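Local coordinates for ectonucleoside triphosphate diphosphohydrolase 4 (Homo sapiens, PDB 6WG5), which is a member of the GDA1/CD39 nucleoside phosphatase family, which shares the actin-like ATPase fold, at residues Ile92-Ser103 and Gln142-Asp153; Asn64-Asp72 and Leu260-His269. All coordinates share one frame; numbering follows the deposited sequence.

Contact 1 (Ile92-Ser103 and Gln142-Asp153)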
loop_
_atom_site.group_PDB
_atom_site.type_symbol
_atom_site.label_atom_id
_atom_site.label_comp_id
_atom_site.label_asym_id
_atom_site.label_seq_id
_atom_site.Cartn_x
_atom_site.Cartn_y
_atom_site.Cartn_z
ATOM N N ILE A 92 0.401 -14.405 -13.740
ATOM C CA ILE A 92 -0.091 -15.772 -13.609
ATOM C C ILE A 92 -1.564 -15.891 -13.995
ATOM O O ILE A 92 -1.998 -16.961 -14.433
ATOM C CB ILE A 92 0.151 -16.286 -12.175
ATOM C CG1 ILE A 92 0.348 -17.802 -12.178
ATOM C CG2 ILE A 92 -1.010 -15.913 -11.245
ATOM C CD1 ILE A 92 0.982 -18.339 -10.906
ATOM N N SER A 93 -2.339 -14.814 -13.846
ATOM C CA SER A 93 -3.768 -14.870 -14.130
ATOM C C SER A 93 -4.057 -15.212 -15.585
ATOM O O SER A 93 -5.158 -15.688 -15.889
ATOM C CB SER A 93 -4.421 -13.531 -13.774
ATOM O OG SER A 93 -3.867 -12.474 -14.537
ATOM N N GLU A 94 -3.105 -14.985 -16.491
ATOM C CA GLU A 94 -3.352 -15.248 -17.904
ATOM C C GLU A 94 -3.601 -16.726 -18.163
ATOM O O GLU A 94 -4.308 -17.079 -19.114
ATOM C CB GLU A 94 -2.173 -14.756 -18.744
ATOM C CG GLU A 94 -1.867 -13.279 -18.560
ATOM C CD GLU A 94 -3.027 -12.384 -18.950
ATOM O OE1 GLU A 94 -3.212 -12.140 -20.161
ATOM O OE2 GLU A 94 -3.758 -11.930 -18.046
ATOM N N PHE A 95 -3.037 -17.606 -17.333
ATOM C CA PHE A 95 -3.199 -19.045 -17.497
ATOM C C PHE A 95 -4.441 -19.575 -16.797
ATOM O O PHE A 95 -4.462 -20.738 -16.373
ATOM C CB PHE A 95 -1.956 -19.777 -16.991
ATOM C CG PHE A 95 -0.677 -19.337 -17.648
ATOM C CD1 PHE A 95 0.539 -19.687 -17.098
ATOM C CD2 PHE A 95 -0.687 -18.579 -18.810
ATOM C CE1 PHE A 95 1.715 -19.293 -17.686
ATOM C CE2 PHE A 95 0.492 -18.180 -19.404
ATOM C CZ PHE A 95 1.697 -18.539 -18.840
ATOM N N ALA A 96 -5.478 -18.745 -16.661
ATOM C CA ALA A 96 -6.738 -19.211 -16.093
ATOM C C ALA A 96 -7.198 -20.500 -16.759
ATOM O O ALA A 96 -7.757 -21.385 -16.100
ATOM C CB ALA A 96 -7.802 -18.123 -16.238
ATOM N N THR A 97 -6.964 -20.628 -18.064
ATOM C CA THR A 97 -7.352 -21.808 -18.823
ATOM C C THR A 97 -6.185 -22.750 -19.091
ATOM O O THR A 97 -6.396 -23.829 -19.654
ATOM C CB THR A 97 -7.983 -21.393 -20.157
ATOM O OG1 THR A 97 -7.000 -20.746 -20.974
ATOM C CG2 THR A 97 -9.150 -20.442 -19.925
ATOM N N SER A 98 -4.964 -22.374 -18.704
ATOM C CA SER A 98 -3.788 -23.205 -18.933
ATOM C C SER A 98 -3.066 -23.480 -17.618
ATOM O O SER A 98 -1.862 -23.217 -17.507
ATOM C CB SER A 98 -2.836 -22.524 -19.919
ATOM O OG SER A 98 -3.523 -22.101 -21.083
ATOM N N PRO A 99 -3.756 -24.010 -16.602
ATOM C CA PRO A 99 -3.077 -24.237 -15.314
ATOM C C PRO A 99 -1.884 -25.172 -15.413
ATOM O O PRO A 99 -0.892 -24.970 -14.705
ATOM C CB PRO A 99 -4.191 -24.812 -14.424
ATOM C CG PRO A 99 -5.244 -25.293 -15.364
ATOM C CD PRO A 99 -5.175 -24.399 -16.558
ATOM N N GLU A 100 -1.946 -26.195 -16.272
ATOM C CA GLU A 100 -0.806 -27.094 -16.424
ATOM C C GLU A 100 0.441 -26.359 -16.900
ATOM O O GLU A 100 1.558 -26.828 -16.655
ATOM C CB GLU A 100 -1.147 -28.230 -17.399
ATOM C CG GLU A 100 -1.279 -27.819 -18.872
ATOM C CD GLU A 100 -2.633 -27.227 -19.208
ATOM O OE1 GLU A 100 -3.617 -27.534 -18.501
ATOM O OE2 GLU A 100 -2.713 -26.452 -20.187
ATOM N N LYS A 101 0.270 -25.217 -17.565
ATOM C CA LYS A 101 1.364 -24.461 -18.159
ATOM C C LYS A 101 2.042 -23.512 -17.178
ATOM O O LYS A 101 3.072 -22.923 -17.521
ATOM C CB LYS A 101 0.823 -23.672 -19.362
ATOM C CG LYS A 101 1.831 -22.812 -20.111
ATOM C CD LYS A 101 1.144 -22.045 -21.234
ATOM C CE LYS A 101 2.066 -21.017 -21.867
ATOM N NZ LYS A 101 1.357 -20.191 -22.886
ATOM N N VAL A 102 1.513 -23.370 -15.962
ATOM C CA VAL A 102 1.941 -22.282 -15.088
ATOM C C VAL A 102 3.315 -22.554 -14.485
ATOM O O VAL A 102 4.107 -21.628 -14.282
ATOM C CB VAL A 102 0.881 -22.038 -13.997
ATOM C CG1 VAL A 102 0.930 -23.123 -12.920
ATOM C CG2 VAL A 102 1.063 -20.666 -13.388
ATOM N N SER A 103 3.623 -23.817 -14.182
ATOM C CA SER A 103 4.870 -24.124 -13.487
ATOM C C SER A 103 6.100 -23.769 -14.313
ATOM O O SER A 103 7.175 -23.561 -13.740
ATOM C CB SER A 103 4.905 -25.602 -13.101
ATOM O OG SER A 103 3.904 -25.894 -12.141
ATOM N N GLN A 142 -10.640 -22.234 -10.883
ATOM C CA GLN A 142 -9.400 -22.075 -11.633
ATOM C C GLN A 142 -8.256 -21.594 -10.749
ATOM O O GLN A 142 -7.092 -21.897 -11.034
ATOM C CB GLN A 142 -9.625 -21.109 -12.796
ATOM C CG GLN A 142 -10.757 -21.538 -13.717
ATOM C CD GLN A 142 -11.148 -20.465 -14.709
ATOM O OE1 GLN A 142 -10.450 -19.464 -14.866
ATOM N NE2 GLN A 142 -12.276 -20.664 -15.381
ATOM N N GLN A 143 -8.560 -20.845 -9.686
ATOM C CA GLN A 143 -7.532 -20.505 -8.706
ATOM C C GLN A 143 -6.895 -21.764 -8.137
ATOM O O GLN A 143 -5.666 -21.901 -8.118
ATOM C CB GLN A 143 -8.133 -19.661 -7.581
ATOM C CG GLN A 143 -8.471 -18.232 -7.964
ATOM C CD GLN A 143 -9.075 -17.454 -6.809
ATOM O OE1 GLN A 143 -8.648 -17.590 -5.663
ATOM N NE2 GLN A 143 -10.079 -16.637 -7.107
ATOM N N LYS A 144 -7.722 -22.703 -7.673
ATOM C CA LYS A 144 -7.202 -23.927 -7.075
ATOM C C LYS A 144 -6.390 -24.739 -8.076
ATOM O O LYS A 144 -5.413 -25.395 -7.696
ATOM C CB LYS A 144 -8.355 -24.763 -6.521
ATOM C CG LYS A 144 -7.918 -25.944 -5.670
ATOM C CD LYS A 144 -9.111 -26.779 -5.230
ATOM C CE LYS A 144 -8.675 -27.977 -4.402
ATOM N NZ LYS A 144 -9.262 -29.247 -4.912
ATOM N N ALA A 145 -6.775 -24.709 -9.354
ATOM C CA ALA A 145 -6.032 -25.451 -10.367
ATOM C C ALA A 145 -4.592 -24.964 -10.460
ATOM O O ALA A 145 -3.661 -25.770 -10.571
ATOM C CB ALA A 145 -6.727 -25.323 -11.722
ATOM N N ILE A 146 -4.390 -23.646 -10.412
ATOM C CA ILE A 146 -3.050 -23.086 -10.556
ATOM C C ILE A 146 -2.196 -23.423 -9.339
ATOM O O ILE A 146 -1.052 -23.873 -9.470
ATOM C CB ILE A 146 -3.137 -21.567 -10.791
ATOM C CG1 ILE A 146 -3.703 -21.293 -12.188
ATOM C CG2 ILE A 146 -1.769 -20.904 -10.618
ATOM C CD1 ILE A 146 -4.071 -19.847 -12.440
ATOM N N LEU A 147 -2.733 -23.199 -8.136
ATOM C CA LEU A 147 -1.977 -23.500 -6.924
ATOM C C LEU A 147 -1.519 -24.951 -6.912
ATOM O O LEU A 147 -0.380 -25.249 -6.531
ATOM C CB LEU A 147 -2.823 -23.211 -5.683
ATOM C CG LEU A 147 -3.528 -21.857 -5.583
ATOM C CD1 LEU A 147 -4.443 -21.843 -4.368
ATOM C CD2 LEU A 147 -2.528 -20.716 -5.518
ATOM N N GLU A 148 -2.395 -25.869 -7.326
ATOM C CA GLU A 148 -2.071 -27.291 -7.253
ATOM C C GLU A 148 -0.954 -27.658 -8.222
ATOM O O GLU A 148 -0.098 -28.489 -7.898
ATOM C CB GLU A 148 -3.323 -28.122 -7.524
ATOM C CG GLU A 148 -3.966 -28.673 -6.260
ATOM C CD GLU A 148 -5.390 -29.145 -6.480
ATOM O OE1 GLU A 148 -6.054 -28.633 -7.407
ATOM O OE2 GLU A 148 -5.846 -30.031 -5.727
ATOM N N ASP A 149 -0.938 -27.055 -9.413
ATOM C CA ASP A 149 0.151 -27.325 -10.345
ATOM C C ASP A 149 1.481 -26.850 -9.774
ATOM O O ASP A 149 2.511 -27.512 -9.944
ATOM C CB ASP A 149 -0.125 -26.657 -11.692
ATOM C CG ASP A 149 0.833 -27.121 -12.776
ATOM O OD1 ASP A 149 1.347 -28.256 -12.673
ATOM O OD2 ASP A 149 1.073 -26.355 -13.732
ATOM N N LEU A 150 1.478 -25.703 -9.090
ATOM C CA LEU A 150 2.684 -25.241 -8.410
ATOM C C LEU A 150 3.060 -26.171 -7.264
ATOM O O LEU A 150 4.240 -26.486 -7.073
ATOM C CB LEU A 150 2.476 -23.819 -7.890
ATOM C CG LEU A 150 2.354 -22.711 -8.936
ATOM C CD1 LEU A 150 1.802 -21.444 -8.304
ATOM C CD2 LEU A 150 3.699 -22.437 -9.584
ATOM N N LEU A 151 2.067 -26.622 -6.493
ATOM C CA LEU A 151 2.350 -27.446 -5.323
ATOM C C LEU A 151 2.884 -28.819 -5.717
ATOM O O LEU A 151 3.810 -29.334 -5.080
ATOM C CB LEU A 151 1.088 -27.585 -4.472
ATOM C CG LEU A 151 0.656 -26.324 -3.721
ATOM C CD1 LEU A 151 -0.758 -26.476 -3.182
ATOM C CD2 LEU A 151 1.625 -26.018 -2.590
ATOM N N THR A 152 2.315 -29.430 -6.757
ATOM C CA THR A 152 2.744 -30.769 -7.148
ATOM C C THR A 152 4.046 -30.752 -7.940
ATOM O O THR A 152 4.789 -31.741 -7.921
ATOM C CB THR A 152 1.657 -31.462 -7.975
ATOM O OG1 THR A 152 1.442 -30.741 -9.196
ATOM C CG2 THR A 152 0.350 -31.546 -7.196
ATOM N N ASP A 153 4.344 -29.652 -8.630
ATOM C CA ASP A 153 5.462 -29.596 -9.565
ATOM C C ASP A 153 6.741 -29.042 -8.950
ATOM O O ASP A 153 7.823 -29.576 -9.206
ATOM C CB ASP A 153 5.078 -28.745 -10.781
ATOM C CG ASP A 153 6.024 -28.935 -11.951
ATOM O OD1 ASP A 153 5.536 -29.177 -13.078
ATOM O OD2 ASP A 153 7.253 -28.842 -11.751
#

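Contact 2 (Asn64-Asp72 and Leu260-His269)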
loop_
_atom_site.group_PDB
_atom_site.type_symbol
_atom_site.label_atom_id
_atom_site.label_comp_id
_atom_site.label_asym_id
_atom_site.label_seq_id
_atom_site.Cartn_x
_atom_site.Cartn_y
_atom_site.Cartn_z
ATOM N N ASN A 64 19.144 -13.295 18.158
ATOM C CA ASN A 64 19.989 -13.047 19.322
ATOM C C ASN A 64 19.447 -13.651 20.612
ATOM O O ASN A 64 20.054 -13.447 21.669
ATOM C CB ASN A 64 20.184 -11.538 19.511
ATOM C CG ASN A 64 18.871 -10.791 19.651
ATOM O OD1 ASN A 64 17.837 -11.380 19.966
ATOM N ND2 ASN A 64 18.906 -9.486 19.416
ATOM N N GLY A 65 18.335 -14.380 20.562
ATOM C CA GLY A 65 17.783 -15.022 21.736
ATOM C C GLY A 65 16.875 -14.158 22.589
ATOM O O GLY A 65 16.392 -14.635 23.625
ATOM N N ASN A 66 16.628 -12.909 22.197
ATOM C CA ASN A 66 15.763 -12.024 22.968
ATOM C C ASN A 66 14.320 -12.195 22.507
ATOM O O ASN A 66 14.012 -11.872 21.352
ATOM C CB ASN A 66 16.192 -10.577 22.797
ATOM C CG ASN A 66 15.455 -9.635 23.730
ATOM O OD1 ASN A 66 14.455 -10.005 24.347
ATOM N ND2 ASN A 66 15.944 -8.406 23.833
ATOM N N PRO A 67 13.405 -12.676 23.356
ATOM C CA PRO A 67 12.026 -12.900 22.888
ATOM C C PRO A 67 11.337 -11.641 22.390
ATOM O O PRO A 67 10.368 -11.745 21.626
ATOM C CB PRO A 67 11.317 -13.469 24.126
ATOM C CG PRO A 67 12.406 -13.929 25.035
ATOM C CD PRO A 67 13.561 -13.019 24.779
ATOM N N HIS A 68 11.800 -10.458 22.793
ATOM C CA HIS A 68 11.176 -9.205 22.389
ATOM C C HIS A 68 11.618 -8.728 21.012
ATOM O O HIS A 68 11.025 -7.781 20.487
ATOM C CB HIS A 68 11.483 -8.114 23.417
ATOM C CG HIS A 68 10.954 -8.407 24.785
ATOM N ND1 HIS A 68 9.953 -9.326 25.016
ATOM C CD2 HIS A 68 11.292 -7.906 25.997
ATOM C CE1 HIS A 68 9.694 -9.375 26.311
ATOM N NE2 HIS A 68 10.493 -8.524 26.929
ATOM N N ASP A 69 12.634 -9.347 20.418
ATOM C CA ASP A 69 13.180 -8.899 19.145
ATOM C C ASP A 69 12.691 -9.784 18.007
ATOM O O ASP A 69 12.651 -11.011 18.131
ATOM C CB ASP A 69 14.710 -8.902 19.177
ATOM C CG ASP A 69 15.280 -7.777 20.020
ATOM O OD1 ASP A 69 14.552 -6.794 20.276
ATOM O OD2 ASP A 69 16.460 -7.873 20.420
ATOM N N LEU A 70 12.321 -9.150 16.898
ATOM C CA LEU A 70 11.993 -9.869 15.681
ATOM C C LEU A 70 13.271 -10.203 14.917
ATOM O O LEU A 70 14.369 -9.765 15.267
ATOM C CB LEU A 70 11.062 -9.043 14.796
ATOM C CG LEU A 70 9.841 -8.410 15.462
ATOM C CD1 LEU A 70 9.005 -7.687 14.420
ATOM C CD2 LEU A 70 9.017 -9.455 16.186
ATOM N N LEU A 71 13.117 -10.986 13.853
ATOM C CA LEU A 71 14.247 -11.286 12.990
ATOM C C LEU A 71 14.739 -10.017 12.303
ATOM O O LEU A 71 13.971 -9.089 12.034
ATOM C CB LEU A 71 13.860 -12.333 11.943
ATOM C CG LEU A 71 13.507 -13.726 12.465
ATOM C CD1 LEU A 71 13.075 -14.627 11.316
ATOM C CD2 LEU A 71 14.681 -14.341 13.211
ATOM N N ASP A 72 16.040 -9.983 12.023
ATOM C CA ASP A 72 16.657 -8.845 11.342
ATOM C C ASP A 72 16.663 -9.110 9.836
ATOM O O ASP A 72 17.702 -9.291 9.198
ATOM C CB ASP A 72 18.060 -8.605 11.882
ATOM C CG ASP A 72 18.582 -7.224 11.556
ATOM O OD1 ASP A 72 17.914 -6.500 10.787
ATOM O OD2 ASP A 72 19.663 -6.861 12.066
ATOM N N LEU A 260 3.007 -10.603 15.956
ATOM C CA LEU A 260 4.261 -10.672 15.215
ATOM C C LEU A 260 5.357 -11.402 15.974
ATOM O O LEU A 260 6.354 -11.802 15.360
ATOM C CB LEU A 260 4.750 -9.266 14.867
ATOM C CG LEU A 260 4.202 -8.648 13.584
ATOM C CD1 LEU A 260 4.537 -7.170 13.541
ATOM C CD2 LEU A 260 4.775 -9.357 12.370
ATOM N N GLY A 261 5.207 -11.580 17.286
ATOM C CA GLY A 261 6.215 -12.265 18.063
ATOM C C GLY A 261 6.145 -13.768 17.900
ATOM O O GLY A 261 5.224 -14.320 17.296
ATOM N N CYS A 262 7.154 -14.439 18.454
ATOM C CA CYS A 262 7.221 -15.893 18.402
ATOM C C CYS A 262 6.463 -16.562 19.539
ATOM O O CYS A 262 6.116 -17.742 19.422
ATOM C CB CYS A 262 8.680 -16.355 18.430
ATOM S SG CYS A 262 9.620 -15.774 19.860
ATOM N N ASP A 263 6.200 -15.843 20.627
ATOM C CA ASP A 263 5.499 -16.386 21.785
ATOM C C ASP A 263 4.029 -15.994 21.686
ATOM O O ASP A 263 3.681 -14.819 21.843
ATOM C CB ASP A 263 6.121 -15.868 23.079
ATOM C CG ASP A 263 5.610 -16.597 24.306
ATOM O OD1 ASP A 263 4.500 -17.167 24.247
ATOM O OD2 ASP A 263 6.319 -16.595 25.334
ATOM N N VAL A 264 3.166 -16.981 21.432
ATOM C CA VAL A 264 1.737 -16.731 21.309
ATOM C C VAL A 264 1.121 -16.249 22.614
ATOM O O VAL A 264 -0.009 -15.754 22.610
ATOM C CB VAL A 264 1.004 -18.001 20.815
ATOM C CG1 VAL A 264 1.441 -18.354 19.403
ATOM C CG2 VAL A 264 1.238 -19.170 21.765
ATOM N N HIS A 265 1.834 -16.381 23.732
ATOM C CA HIS A 265 1.315 -15.988 25.035
ATOM C C HIS A 265 1.741 -14.589 25.459
ATOM O O HIS A 265 1.278 -14.109 26.499
ATOM C CB HIS A 265 1.753 -17.002 26.095
ATOM C CG HIS A 265 1.145 -18.356 25.911
ATOM N ND1 HIS A 265 1.897 -19.509 25.849
ATOM C CD2 HIS A 265 -0.145 -18.738 25.767
ATOM C CE1 HIS A 265 1.095 -20.545 25.679
ATOM N NE2 HIS A 265 -0.149 -20.105 25.627
ATOM N N GLN A 266 2.601 -13.928 24.692
ATOM C CA GLN A 266 2.972 -12.545 24.944
ATOM C C GLN A 266 2.145 -11.613 24.066
ATOM O O GLN A 266 1.614 -12.008 23.025
ATOM C CB GLN A 266 4.467 -12.333 24.693
ATOM C CG GLN A 266 5.329 -12.616 25.914
ATOM C CD GLN A 266 6.745 -13.026 25.557
ATOM O OE1 GLN A 266 7.250 -12.700 24.482
ATOM N NE2 GLN A 266 7.392 -13.755 26.460
ATOM N N THR A 267 2.037 -10.359 24.505
ATOM C CA THR A 267 1.182 -9.382 23.848
ATOM C C THR A 267 1.927 -8.160 23.331
ATOM O O THR A 267 1.300 -7.293 22.713
ATOM C CB THR A 267 0.077 -8.916 24.805
ATOM O OG1 THR A 267 0.668 -8.329 25.973
ATOM C CG2 THR A 267 -0.807 -10.088 25.209
ATOM N N GLU A 268 3.240 -8.064 23.555
ATOM C CA GLU A 268 3.975 -6.872 23.145
ATOM C C GLU A 268 3.826 -6.602 21.653
ATOM O O GLU A 268 3.778 -5.439 21.239
ATOM C CB GLU A 268 5.456 -7.011 23.510
ATOM C CG GLU A 268 5.720 -7.182 25.001
ATOM C CD GLU A 268 5.646 -8.631 25.451
ATOM O OE1 GLU A 268 6.458 -9.448 24.966
ATOM O OE2 GLU A 268 4.772 -8.956 26.282
ATOM N N HIS A 269 3.743 -7.653 20.834
ATOM C CA HIS A 269 3.657 -7.517 19.386
ATOM C C HIS A 269 2.279 -7.882 18.837
ATOM O O HIS A 269 2.164 -8.245 17.661
ATOM C CB HIS A 269 4.728 -8.376 18.712
ATOM C CG HIS A 269 6.123 -7.878 18.919
ATOM N ND1 HIS A 269 6.526 -6.614 18.545
ATOM C CD2 HIS A 269 7.215 -8.479 19.450
ATOM C CE1 HIS A 269 7.802 -6.456 18.842
ATOM N NE2 HIS A 269 8.244 -7.573 19.392
HETATM O O HOH W 1 10.047 -12.680 18.464
#

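Contact 1 (Ile92-Ser103 and Gln142-Asp153)
Gln142 lies along Ala96, its extended chain passing the carbonyl oxygen Ala96 O and bringing OE1 to 3.3 Å from Ala96 CB. A turn further along helix 140-157, Ala145 meets the ring of Pro99, CB to CB at 3.7 Å. Ile146 beside it divides its branches between several partners. CG2, set opposite the backbone N by a chi1 of -70°, sits 3.8 Å from Ile92 CD1 and 4.0 Å from Val102 CG2; Ile92 runs past it in the opposite sense, whereas Val102 crosses at roughly a right angle. Its CG1 backs onto Pro99, and both Ile92 and Ile146 also touch Met135 of helix 133-136.

Asp149, its CG opposite the backbone N, turns its carboxylate to the carbonyls of Pro99 and Glu100. Its OD2 comes within 3.0 Å of Glu100 O, a close approach rather than a hydrogen bond, and also lies beside Pro99 O. Ser103 OG is 3.1 Å from Asp149 O. Leu150 then meets Ile92 tip to tip, CD1 to CD1 at 4.1 Å. Asp153 CB lies 3.4 Å from Ser103 OG, while its carboxylate makes a weak hydrogen bond to His157.

The loop and the first residues of helix 102-105 are thus packed on helix 140-157 largely by aliphatic groups. The carbonyl-rich setting of Asp149 would be expected to raise the proton affinity of its carboxylate, although at this resolution the inference stays tentative.

Contact 2 (Asn64-Asp72 and Leu260-His269)
The imidazole of His269 carries Leu70 CD2 over one face, a CH-pi contact with 4.0 Å from that methyl to the ring centroid, while His68 O stands at its edge. There His269 NE2 donates a nearly straight hydrogen bond to His68 O (3.0 Å, 171° at the hydrogen); the acceptor lies in the ring plane, but the donor comes in from above the carbonyl plane, 45° out of it. The His269 ring is also stacked with that of His192. The His68 ring has Gln266 OE1 near its edge. Glu268 OE1 approaches it obliquely, 3.5 Å from His68 ND1 and not hydrogen-bonded; ring and carboxylate planes are 68° apart.

Both segments are hairpin loops. Segment 64-72 joins the antiparallel strands 53-61 and 74-75. The loop 260-269 links the antiparallel strands 255-259 and 270-279, with Leu260 N bonded to His269 O at its base. The first is shaped by a type I turn from Asn66 to Asp69 and by Asx turns at Asn64 and Asn66, and Asn64 ND2 ties to Asp69 OD2 at 3.1 Å. His68 lies inside the type I turn, its N bonded to Asn66 OD1.

Leu70 CG is placed opposite the residue's own carbonyl carbon, which carries CD2 across to 3.6 Å from Leu260 O. Phe190 packs against Leu70 and Leu260. A water lies between the segments, 3.1 Å from Asp69 O and weakly placed against Pro67 O and Cys262 N; it cannot serve every acceptor around it at once.

From the N terminus, strand 53-61 of the first sheet leads into 64-72, the opening half of contact 2. After strands 74-75 and 85-88 the chain reaches 92-103, and only 38 residues later, having passed helix 107-116, strand 127-131 and helix 133-136, it returns at 142-153 to close contact 1. Contact 2 closes much later, at 260-269, across 187 residues, so the shorter loop lies wholly within the longer one and the two do not cross. Contact 1 binds elements around the first sheet to one another; contact 2 joins a hairpin of that sheet to one at the margin of the second. Their centres are 36 Å apart.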